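Local coordinates for BH2331 protein (Bacillus halodurans, PDB 1VL5) that probably transfers a methyl group from S-adenosylmethionine to an acceptor that is not known, at residues G133-L138 / L246-K251. Sequence-based numbering, arbitrary orientation.
Sequences GGQLLL and LMKARK
Gln135 and Arg250 face each other as a non-hydrogen-bonded antiparallel pair, and the guanidinium of Arg250 lies with one face against CB of Gln135, 3.7 Å from NH1. Bends at chi2 and chi3 (71° and 56°) swing the guanidinium across to the start of 133-138, where NH1 donates to Gly133 O over 2.8 Å, the oxygen near the guanidinium plane. On the same side of the sheet, NZ of Lys248 reaches OE1 of Gln135 at 2.7 Å, tilted 34° from the carbonyl plane of the amide, while the lysine stem runs alongside CD2 of Leu137. The opposite side is apolar: CE of selenomethionine Met247 presses on CD2 of Leu138 at a tight 3.5 Å. Paired backbone bonds of Leu136 with Ala249 and of Leu138 with Met247 fix this register, and Lys251 N to Gly134 O extends it.

Farther out, Glu185 forms a salt bridge with Arg250 NE, and Trp173 and Leu177 pack on Met247. An alanine in place of Arg250 would probably cost Glu185 this salt bridge, leave Gly133 O without the NH1 donor and uncover CB of Gln135. The contact joins the parallel strands of the Rossmann-like methyltransferase sheet to its antiparallel C-terminal strand. Buried Lys248 NZ and the Gln135 amide, bonded to each other, also donate to Ile32 O and Ala33 O respectively, so matched polar groups tie helix 26-33 to the sheet.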
loop_
_atom_site.group_PDB
_atom_site.type_symbol
_atom_site.label_atom_id
_atom_site.label_comp_id
_atom_site.label_asym_id
_atom_site.label_seq_id
_atom_site.Cartn_x
_atom_site.Cartn_y
_atom_site.Cartn_z
ATOM N N GLY A 133 -7.833 -16.557 -13.675
ATOM C CA GLY A 133 -6.478 -16.344 -14.178
ATOM C C GLY A 133 -5.979 -14.913 -14.000
ATOM O O GLY A 133 -4.878 -14.573 -14.450
ATOM N N GLY A 134 -6.802 -14.045 -13.423
ATOM C CA GLY A 134 -6.378 -12.658 -13.194
ATOM C C GLY A 134 -5.450 -12.535 -12.015
ATOM O O GLY A 134 -5.217 -13.528 -11.290
ATOM N N GLN A 135 -4.864 -11.350 -11.826
ATOM C CA GLN A 135 -3.907 -11.219 -10.736
ATOM C C GLN A 135 -4.173 -10.014 -9.829
ATOM O O GLN A 135 -4.652 -8.993 -10.268
ATOM C CB GLN A 135 -2.478 -11.149 -11.284
ATOM C CG GLN A 135 -2.286 -10.009 -12.332
ATOM C CD GLN A 135 -0.830 -9.793 -12.751
ATOM O OE1 GLN A 135 0.080 -9.823 -11.923
ATOM N NE2 GLN A 135 -0.610 -9.533 -14.040
ATOM N N LEU A 136 -3.835 -10.178 -8.555
ATOM C CA LEU A 136 -3.805 -9.090 -7.592
ATOM C C LEU A 136 -2.347 -8.718 -7.387
ATOM O O LEU A 136 -1.535 -9.566 -7.099
ATOM C CB LEU A 136 -4.409 -9.531 -6.258
ATOM C CG LEU A 136 -4.200 -8.578 -5.089
ATOM C CD1 LEU A 136 -4.897 -7.258 -5.249
ATOM C CD2 LEU A 136 -4.671 -9.319 -3.794
ATOM N N LEU A 137 -2.065 -7.424 -7.488
ATOM C CA LEU A 137 -0.779 -6.849 -7.206
ATOM C C LEU A 137 -0.954 -5.921 -6.015
ATOM O O LEU A 137 -1.534 -4.852 -6.132
ATOM C CB LEU A 137 -0.290 -6.103 -8.466
ATOM C CG LEU A 137 0.084 -7.037 -9.643
ATOM C CD1 LEU A 137 0.029 -6.306 -10.979
ATOM C CD2 LEU A 137 1.441 -7.688 -9.502
ATOM N N LEU A 138 -0.393 -6.304 -4.868
ATOM C CA LEU A 138 -0.581 -5.579 -3.626
ATOM C C LEU A 138 0.738 -5.160 -3.039
ATOM O O LEU A 138 1.643 -5.987 -2.893
ATOM C CB LEU A 138 -1.323 -6.481 -2.653
ATOM C CG LEU A 138 -1.650 -6.059 -1.214
ATOM C CD1 LEU A 138 -2.511 -4.839 -1.159
ATOM C CD2 LEU A 138 -2.355 -7.211 -0.518
ATOM N N LEU A 246 5.670 -6.393 -1.904
ATOM C CA LEU A 246 4.960 -6.459 -3.160
ATOM C C LEU A 246 4.600 -7.921 -3.381
ATOM O O LEU A 246 5.502 -8.778 -3.508
ATOM C CB LEU A 246 5.883 -5.950 -4.284
ATOM C CG LEU A 246 5.521 -5.725 -5.764
ATOM C CD1 LEU A 246 6.796 -5.394 -6.486
ATOM C CD2 LEU A 246 4.950 -6.896 -6.418
HETATM N N MSE A 247 3.287 -8.182 -3.453
HETATM C CA MSE A 247 2.748 -9.499 -3.751
HETATM C C MSE A 247 1.991 -9.563 -5.092
HETATM O O MSE A 247 1.271 -8.620 -5.453
HETATM C CB MSE A 247 1.891 -9.967 -2.576
HETATM C CG MSE A 247 2.645 -10.065 -1.302
HETATM SE SE MSE A 247 1.404 -10.323 0.232
HETATM C CE MSE A 247 0.780 -8.553 0.193
ATOM N N LYS A 248 2.274 -10.620 -5.857
ATOM C CA LYS A 248 1.577 -10.994 -7.064
ATOM C C LYS A 248 0.883 -12.302 -6.718
ATOM O O LYS A 248 1.566 -13.311 -6.470
ATOM C CB LYS A 248 2.587 -11.229 -8.209
ATOM C CG LYS A 248 1.992 -11.554 -9.580
ATOM C CD LYS A 248 3.098 -11.948 -10.578
ATOM C CE LYS A 248 2.578 -12.226 -11.923
ATOM N NZ LYS A 248 2.359 -11.013 -12.761
ATOM N N ALA A 249 -0.444 -12.264 -6.643
ATOM C CA ALA A 249 -1.265 -13.413 -6.286
ATOM C C ALA A 249 -2.239 -13.704 -7.440
ATOM O O ALA A 249 -2.816 -12.796 -8.001
ATOM C CB ALA A 249 -2.042 -13.143 -4.998
ATOM N N ARG A 250 -2.372 -14.971 -7.824
ATOM C CA ARG A 250 -3.243 -15.405 -8.913
ATOM C C ARG A 250 -4.604 -15.876 -8.436
ATOM O O ARG A 250 -4.713 -16.623 -7.458
ATOM C CB ARG A 250 -2.529 -16.529 -9.650
ATOM C CG ARG A 250 -3.132 -17.002 -10.947
ATOM C CD ARG A 250 -2.979 -15.981 -12.065
ATOM N NE ARG A 250 -1.612 -15.578 -12.307
ATOM C CZ ARG A 250 -1.277 -14.580 -13.109
ATOM N NH1 ARG A 250 -2.221 -13.920 -13.765
ATOM N NH2 ARG A 250 0.002 -14.270 -13.307
ATOM N N LYS A 251 -5.660 -15.394 -9.096
ATOM C CA LYS A 251 -6.966 -16.066 -9.058
ATOM C C LYS A 251 -6.908 -17.244 -10.070
ATOM O O LYS A 251 -6.687 -17.044 -11.259
ATOM C CB LYS A 251 -8.109 -15.152 -9.426
ATOM C CG LYS A 251 -9.459 -15.803 -9.584
ATOM C CD LYS A 251 -10.573 -14.740 -9.555
ATOM C CE LYS A 251 -12.008 -15.359 -9.462
ATOM N NZ LYS A 251 -13.059 -14.317 -9.681
#